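Local coordinates for protein putative thioesterase (Novosphingobium aromaticivorans, PDB 3CJY) that probably hydrolyses acyl-CoA thioesters with a double hotdog fold and binds a calcium ion, at residues D128-C133 and R152-P157; G162-W167 and C222-P227; D186-A191 and G251-L256. All blocks are in the same frame, centred on the assembly; numbering follows the deposited sequence.

Contact 1: residues D128-C133 and R152-P157; sequences DNCPPC and REAGGP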
# COMPACT_ATOMS: atom_id res chain seq x y z
N ASP A 128 23.23 19.05 5.68
CA ASP A 128 24.57 19.40 6.17
C ASP A 128 24.55 19.76 7.65
O ASP A 128 25.60 19.97 8.27
CB ASP A 128 25.21 20.48 5.30
CG ASP A 128 25.63 19.95 3.89
OD1 ASP A 128 25.78 18.70 3.67
OD2 ASP A 128 25.86 20.81 3.01
N ASN A 129 23.38 19.77 8.23
CA ASN A 129 23.21 20.05 9.65
C ASN A 129 22.83 18.76 10.43
O ASN A 129 22.43 18.79 11.58
CB ASN A 129 22.20 21.15 9.85
CG ASN A 129 22.70 22.49 9.30
OD1 ASN A 129 23.88 22.85 9.46
ND2 ASN A 129 21.80 23.22 8.62
N CYS A 130 22.98 17.64 9.76
CA CYS A 130 22.64 16.32 10.32
C CYS A 130 23.86 15.41 10.35
O CYS A 130 24.61 15.37 9.38
CB CYS A 130 21.54 15.64 9.50
SG CYS A 130 19.97 16.50 9.56
N PRO A 131 24.05 14.66 11.46
CA PRO A 131 25.17 13.77 11.55
C PRO A 131 25.00 12.46 10.80
O PRO A 131 23.86 12.05 10.53
CB PRO A 131 25.22 13.47 13.05
CG PRO A 131 23.79 13.43 13.43
CD PRO A 131 23.16 14.53 12.62
N PRO A 132 26.11 11.83 10.42
CA PRO A 132 26.01 10.52 9.83
C PRO A 132 25.34 9.51 10.75
O PRO A 132 25.45 9.55 11.99
CB PRO A 132 27.48 10.09 9.64
CG PRO A 132 28.24 11.35 9.68
CD PRO A 132 27.51 12.23 10.64
N CYS A 133 24.66 8.58 10.12
CA CYS A 133 24.03 7.49 10.82
C CYS A 133 25.11 6.45 11.05
O CYS A 133 25.68 5.94 10.09
CB CYS A 133 22.91 6.92 9.97
SG CYS A 133 22.31 5.41 10.72
N ARG A 152 22.21 10.08 6.79
CA ARG A 152 22.31 10.97 7.92
C ARG A 152 21.03 10.96 8.76
O ARG A 152 19.93 10.70 8.26
CB ARG A 152 22.61 12.37 7.44
CG ARG A 152 23.95 12.43 6.71
CD ARG A 152 24.27 13.84 6.26
NE ARG A 152 25.51 13.86 5.47
CZ ARG A 152 25.96 14.95 4.85
NH1 ARG A 152 25.32 16.09 4.98
NH2 ARG A 152 27.04 14.88 4.12
N GLU A 153 21.21 11.24 10.04
CA GLU A 153 20.07 11.25 10.99
C GLU A 153 19.32 12.57 10.91
O GLU A 153 19.89 13.61 11.24
CB GLU A 153 20.55 11.11 12.43
CG GLU A 153 21.32 9.87 12.74
CD GLU A 153 20.48 8.60 12.79
OE1 GLU A 153 19.23 8.71 12.77
OE2 GLU A 153 21.07 7.48 12.89
N ALA A 154 18.04 12.54 10.55
CA ALA A 154 17.26 13.77 10.43
C ALA A 154 16.25 13.96 11.56
O ALA A 154 15.55 14.97 11.60
CB ALA A 154 16.52 13.80 9.07
N GLY A 155 16.17 13.01 12.48
CA GLY A 155 15.09 13.00 13.46
C GLY A 155 15.23 13.88 14.69
O GLY A 155 14.23 14.19 15.40
N GLY A 156 16.46 14.29 14.96
CA GLY A 156 16.71 15.14 16.12
C GLY A 156 16.61 14.34 17.41
O GLY A 156 16.30 13.13 17.40
N PRO A 157 16.82 15.02 18.54
CA PRO A 157 16.88 14.43 19.87
C PRO A 157 15.56 13.84 20.32
O PRO A 157 15.54 12.83 21.03
CB PRO A 157 17.29 15.62 20.76
CG PRO A 157 17.29 16.85 19.88
CD PRO A 157 16.60 16.48 18.61
O HOH W 1 28.06 17.19 2.64

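Contact 2: residues G162-W167 and C222-P227; sequences GRTRLW and CDMIIP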
# COMPACT_ATOMS: atom_id res chain seq x y z
N GLY A 162 7.90 5.78 17.38
CA GLY A 162 7.68 4.96 16.19
C GLY A 162 8.25 5.51 14.90
O GLY A 162 8.24 4.85 13.89
N ARG A 163 8.70 6.75 14.94
CA ARG A 163 9.26 7.41 13.77
C ARG A 163 10.78 7.32 13.64
O ARG A 163 11.53 7.32 14.62
CB ARG A 163 8.81 8.87 13.69
CG ARG A 163 7.30 9.10 13.68
CD ARG A 163 6.96 10.53 13.49
NE ARG A 163 5.51 10.75 13.44
CZ ARG A 163 4.77 10.73 12.33
NH1 ARG A 163 5.28 10.47 11.16
NH2 ARG A 163 3.45 10.95 12.41
N THR A 164 11.18 7.30 12.38
CA THR A 164 12.60 7.35 11.96
C THR A 164 12.66 8.25 10.73
O THR A 164 11.93 8.04 9.74
CB THR A 164 13.18 5.97 11.69
OG1 THR A 164 13.23 5.22 12.92
CG2 THR A 164 14.58 6.07 11.06
N ARG A 165 13.48 9.29 10.83
CA ARG A 165 13.70 10.24 9.72
C ARG A 165 15.17 10.31 9.36
O ARG A 165 16.02 10.63 10.18
CB ARG A 165 13.16 11.61 10.08
CG ARG A 165 11.69 11.63 10.32
CD ARG A 165 11.16 12.90 10.93
NE ARG A 165 9.72 12.94 10.76
CZ ARG A 165 8.88 13.51 11.59
NH1 ARG A 165 9.34 14.06 12.70
NH2 ARG A 165 7.59 13.51 11.32
N LEU A 166 15.46 9.86 8.14
CA LEU A 166 16.82 9.81 7.61
C LEU A 166 16.95 10.63 6.32
O LEU A 166 16.05 10.63 5.48
CB LEU A 166 17.15 8.34 7.27
CG LEU A 166 17.02 7.33 8.40
CD1 LEU A 166 17.32 5.93 7.79
CD2 LEU A 166 18.00 7.62 9.46
N TRP A 167 18.09 11.30 6.17
CA TRP A 167 18.48 11.86 4.89
C TRP A 167 19.27 10.77 4.17
O TRP A 167 20.24 10.20 4.70
CB TRP A 167 19.34 13.13 5.03
CG TRP A 167 18.62 14.36 5.41
CD1 TRP A 167 18.70 15.01 6.60
CD2 TRP A 167 17.71 15.11 4.60
NE1 TRP A 167 17.93 16.13 6.57
CE2 TRP A 167 17.27 16.21 5.38
CE3 TRP A 167 17.22 14.96 3.33
CZ2 TRP A 167 16.39 17.18 4.87
CZ3 TRP A 167 16.33 15.92 2.83
CH2 TRP A 167 15.94 17.00 3.59
N CYS A 222 13.73 10.54 4.01
CA CYS A 222 13.09 9.23 4.15
C CYS A 222 12.40 9.30 5.53
O CYS A 222 13.01 9.13 6.59
CB CYS A 222 14.12 8.11 4.04
SG CYS A 222 13.43 6.48 4.35
N ASP A 223 11.11 9.58 5.47
CA ASP A 223 10.29 9.91 6.64
C ASP A 223 9.32 8.78 6.96
O ASP A 223 8.28 8.67 6.33
CB ASP A 223 9.56 11.22 6.21
CG ASP A 223 8.69 11.83 7.28
OD1 ASP A 223 8.78 11.44 8.44
OD2 ASP A 223 7.90 12.74 6.89
N MSE A 224 9.69 7.99 7.96
CA MSE A 224 9.07 6.72 8.32
C MSE A 224 8.39 6.64 9.64
O MSE A 224 8.78 7.29 10.63
CB MSE A 224 10.16 5.61 8.30
CG MSE A 224 10.87 5.46 6.98
SE MSE A 224 12.25 4.16 6.83
CE MSE A 224 13.58 5.13 7.82
N ILE A 225 7.35 5.82 9.68
CA ILE A 225 6.68 5.50 10.93
C ILE A 225 6.35 4.01 10.96
O ILE A 225 5.94 3.42 9.95
CB ILE A 225 5.38 6.39 11.16
CG1 ILE A 225 4.80 6.16 12.54
CG2 ILE A 225 4.35 6.07 10.06
CD1 ILE A 225 3.77 7.20 12.99
N ILE A 226 6.50 3.42 12.14
CA ILE A 226 6.00 2.06 12.43
C ILE A 226 4.89 2.30 13.46
O ILE A 226 5.14 2.57 14.62
CB ILE A 226 7.08 1.13 13.07
CG1 ILE A 226 8.32 1.04 12.20
CG2 ILE A 226 6.47 -0.22 13.29
CD1 ILE A 226 8.08 0.43 10.81
N PRO A 227 3.62 2.26 13.02
CA PRO A 227 2.59 2.67 13.95
C PRO A 227 2.08 1.59 14.91
O PRO A 227 1.57 1.90 15.99
CB PRO A 227 1.44 3.12 13.01
CG PRO A 227 1.57 2.22 11.86
CD PRO A 227 3.09 2.11 11.65
O HOH W 2 8.06 9.91 10.42
O HOH W 3 6.28 13.60 8.66

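Contact 3: residues D186-A191 and G251-L256; sequences DFLPIA and GAQSLL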
# COMPACT_ATOMS: atom_id res chain seq x y z
N ASP A 186 12.10 1.18 0.81
CA ASP A 186 12.38 -0.09 1.52
C ASP A 186 13.42 0.02 2.63
O ASP A 186 14.05 -0.97 3.02
CB ASP A 186 12.70 -1.19 0.54
CG ASP A 186 12.59 -2.60 1.16
OD1 ASP A 186 11.64 -2.85 1.92
OD2 ASP A 186 13.46 -3.45 0.89
N PHE A 187 13.56 1.22 3.19
CA PHE A 187 14.33 1.43 4.40
C PHE A 187 13.45 1.24 5.67
O PHE A 187 13.92 1.34 6.80
CB PHE A 187 14.99 2.80 4.39
CG PHE A 187 16.33 2.84 3.72
CD1 PHE A 187 16.46 2.50 2.37
CD2 PHE A 187 17.46 3.24 4.43
CE1 PHE A 187 17.67 2.52 1.74
CE2 PHE A 187 18.70 3.29 3.80
CZ PHE A 187 18.79 2.94 2.45
N LEU A 188 12.19 0.86 5.48
CA LEU A 188 11.30 0.66 6.64
C LEU A 188 11.78 -0.42 7.59
O LEU A 188 11.51 -0.33 8.76
CB LEU A 188 9.83 0.44 6.23
CG LEU A 188 9.05 1.72 6.00
CD1 LEU A 188 7.76 1.47 5.26
CD2 LEU A 188 8.81 2.44 7.34
N PRO A 189 12.43 -1.50 7.08
CA PRO A 189 12.94 -2.46 8.10
C PRO A 189 13.89 -1.82 9.14
O PRO A 189 13.91 -2.20 10.31
CB PRO A 189 13.58 -3.55 7.24
CG PRO A 189 12.82 -3.48 5.94
CD PRO A 189 12.55 -2.04 5.71
N ILE A 190 14.62 -0.78 8.75
CA ILE A 190 15.51 -0.07 9.67
C ILE A 190 14.66 0.68 10.69
O ILE A 190 14.94 0.66 11.88
CB ILE A 190 16.46 0.89 8.90
CG1 ILE A 190 17.45 0.06 8.05
CG2 ILE A 190 17.18 1.80 9.85
CD1 ILE A 190 18.27 0.89 7.12
N ALA A 191 13.55 1.23 10.23
CA ALA A 191 12.65 1.95 11.12
C ALA A 191 12.03 0.96 12.12
O ALA A 191 11.84 1.28 13.30
CB ALA A 191 11.52 2.62 10.33
N GLY A 251 5.15 5.12 0.47
CA GLY A 251 5.27 3.68 0.42
C GLY A 251 4.83 3.08 1.73
O GLY A 251 4.57 3.77 2.70
N ALA A 252 4.72 1.79 1.70
CA ALA A 252 4.33 1.04 2.89
C ALA A 252 4.66 -0.41 2.71
O ALA A 252 4.90 -0.87 1.61
CB ALA A 252 2.85 1.20 3.14
N GLN A 253 4.69 -1.12 3.83
CA GLN A 253 4.87 -2.57 3.86
C GLN A 253 4.49 -3.15 5.21
O GLN A 253 4.35 -2.43 6.20
CB GLN A 253 6.31 -3.00 3.61
CG GLN A 253 7.31 -2.47 4.66
CD GLN A 253 8.72 -2.93 4.39
OE1 GLN A 253 9.19 -3.89 5.01
NE2 GLN A 253 9.40 -2.26 3.46
N SER A 254 4.30 -4.45 5.19
CA SER A 254 4.10 -5.26 6.39
C SER A 254 5.31 -6.12 6.52
O SER A 254 5.95 -6.44 5.53
CB SER A 254 2.82 -6.09 6.32
OG SER A 254 1.71 -5.22 6.25
N LEU A 255 5.64 -6.47 7.75
CA LEU A 255 6.84 -7.23 8.06
C LEU A 255 6.59 -8.36 9.02
O LEU A 255 5.75 -8.26 9.92
CB LEU A 255 7.89 -6.31 8.67
CG LEU A 255 8.34 -4.99 7.99
CD1 LEU A 255 7.64 -3.78 8.59
CD2 LEU A 255 9.86 -4.80 8.12
N LEU A 256 7.36 -9.44 8.83
CA LEU A 256 7.33 -10.60 9.73
C LEU A 256 8.43 -10.34 10.74
O LEU A 256 9.59 -10.07 10.39
CB LEU A 256 7.64 -11.89 8.96
CG LEU A 256 7.66 -13.17 9.81
CD1 LEU A 256 6.25 -13.61 9.96
CD2 LEU A 256 8.48 -14.26 9.15

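Contact 1: residues D128-C133 and R152-P157
Arg152 reaches Asp128 with a fully stretched side chain. Its CG stands beside the backbone N (chi1 -62°), and from there the chain runs straight to the guanidinium, whose NH1 donates to Asp128 OD1 at 3.0 Å in a salt bridge. The carboxylate oxygen lies at the edge of the guanidinium, close to its plane, and accepts through its anti lone pair, while the two flat groups are turned 40° from each other. A water at the same edge bridges Arg152 NH2 and Asp128 OD1; NH2 also forms a salt bridge with Glu150, and NH1 a hydrogen bond with Pro127 O, a task suited to arginine's several N-H groups. On the way out the aliphatic part passes the loop backbone, Arg152 CD lying 3.5 Å from Cys130 O. The loop 128-133 runs along the outer side of strand 149-153, an end strand of the C-terminal hotdog half, and joins it by a single bridge between Pro132 and Arg152. Glu153 N donates to Pro131 O at 2.8 Å, and Cys133 and Val151 share a backbone hydrogen bond. Prolines suit this loop, since they have no N-H that would need a partner. Cys130 turns its small side chain in against the strand, CB 3.1 Å from Glu153 O and SG close to Ala154 CA, where Trp167 packs on both residues. Glu153 folds back at its second torsion (chi2 -73°), which carries its carboxylate beside Cys133, OE2 lying 3.5 Å from Cys133 CB; the charge is met by a salt bridge to Arg194.

Contact 2: residues G162-W167 and C222-P227
Asp223 swings its carboxylate opposite to its own backbone N (chi1 -177°), while Arg165 sends CG beside its N and then runs extended; the two residues are a non-hydrogen-bonded pair on one face of the sheet, and these torsions lay NE beside OD1. Arg165 NE donates almost straight to Asp223 OD1, 2.9 Å away; the oxygen lies in the guanidinium plane but is approached from above the carboxylate plane, the planes being 54° apart. One water links Arg165 NH2 to Asp223 OD2, and another joins Arg163 NH1, Asp223 OD1 and Met224 O. Ile225 CD1 sits over the centre of the Arg163 guanidinium, 3.7 Å from CZ, a greasy cover for a flat cation. Were Arg165 an alanine, Asp223 would probably lose its salt-bridge partner, and Arg163 CD the flat group it packs on. On the other face, the selenomethionine Met224 bends at its last torsion (chi3 -75°) to lay CE 3.5 Å from Thr164 CG2 and against Leu166 CD1. The antiparallel backbones hold register through Thr164 with Met224 and Leu166 with Cys222, both hydrogen-bonded pairs. Strand 149-153 flanks strand 163-170 and strand 233-241 flanks strand 220-230, with Trp241 bonded to Asp223; beneath the Thr164 and Met224 face runs helix 188-196.

Contact 3: residues D186-A191 and G251-L256
The amide of Gln253 and the carboxylate of Asp186 meet nearly coplanar, 22° apart. Asp186 OD1 lies at the amide's edge, near its plane, Leu188 CB stands over one face, 3.9 Å from Gln253 NE2, and the Pro189 ring comes in obliquely, its CG 3.8 Å from Gln253 OE1. Gln253 NE2 donates to Asp186 OD1 at 2.8 Å; OD1 is met nearly along its C-O axis, though the N-H is bent from the line (149°). The amide is thus hemmed in by hydrocarbon, and both groups have a further mate: Ser204 bonds Gln253 OE1, and Asn207 ND2 bonds Asp186 OD1, giving that buried oxygen two donors. Glutamine suits this place because its amide can donate to the acid and accept from the serine at once. Its CG occupies the position between the backbone N and the carbonyl carbon (chi1 62°), from which the chain runs on extended toward the helix. Leu188 slides past it the opposite way, CD1 4.0 Å from Gln253 CG, and packs also on Met224 and Val238. Further along, Leu255 CD2 touches Pro189, 3.9 Å from both Pro189 CA and CG. Pro189 fits the first turn of helix 188-196, where the missing N-H costs no helical bond. Ser254 OG bonds Arg210 of the second subunit. A central helix wrapped by an antiparallel sheet is the hallmark of the hotdog fold; here its start is seated against strand 247-256 on the sheet's concave side. The trio Asp186, Ser204 and Gln253 is consistent with the active site of TesB-type double-hotdog thioesterases.

In the fold
All three contacts belong to the C-terminal hotdog half and share its sheet, but at different depths. Contact 1 lies toward the surface, where a loop is fastened to an end strand by one bridge, charge and water. Contact 2, more deeply buried, joins two strands by regular backbone pairing, with charges on one face and mostly apolar groups on the other. Contact 3 lies nearest the chain centre and sets helix against strand mainly through side chains, with no backbone hydrogen bond between the segments. Contacts 1 and 2 meet through backbone bonds of Arg152 with Trp167 and Ala154 with Arg165. Contacts 2 and 3 meet where Met224 SE rests on Phe187 O, and both touch the second subunit.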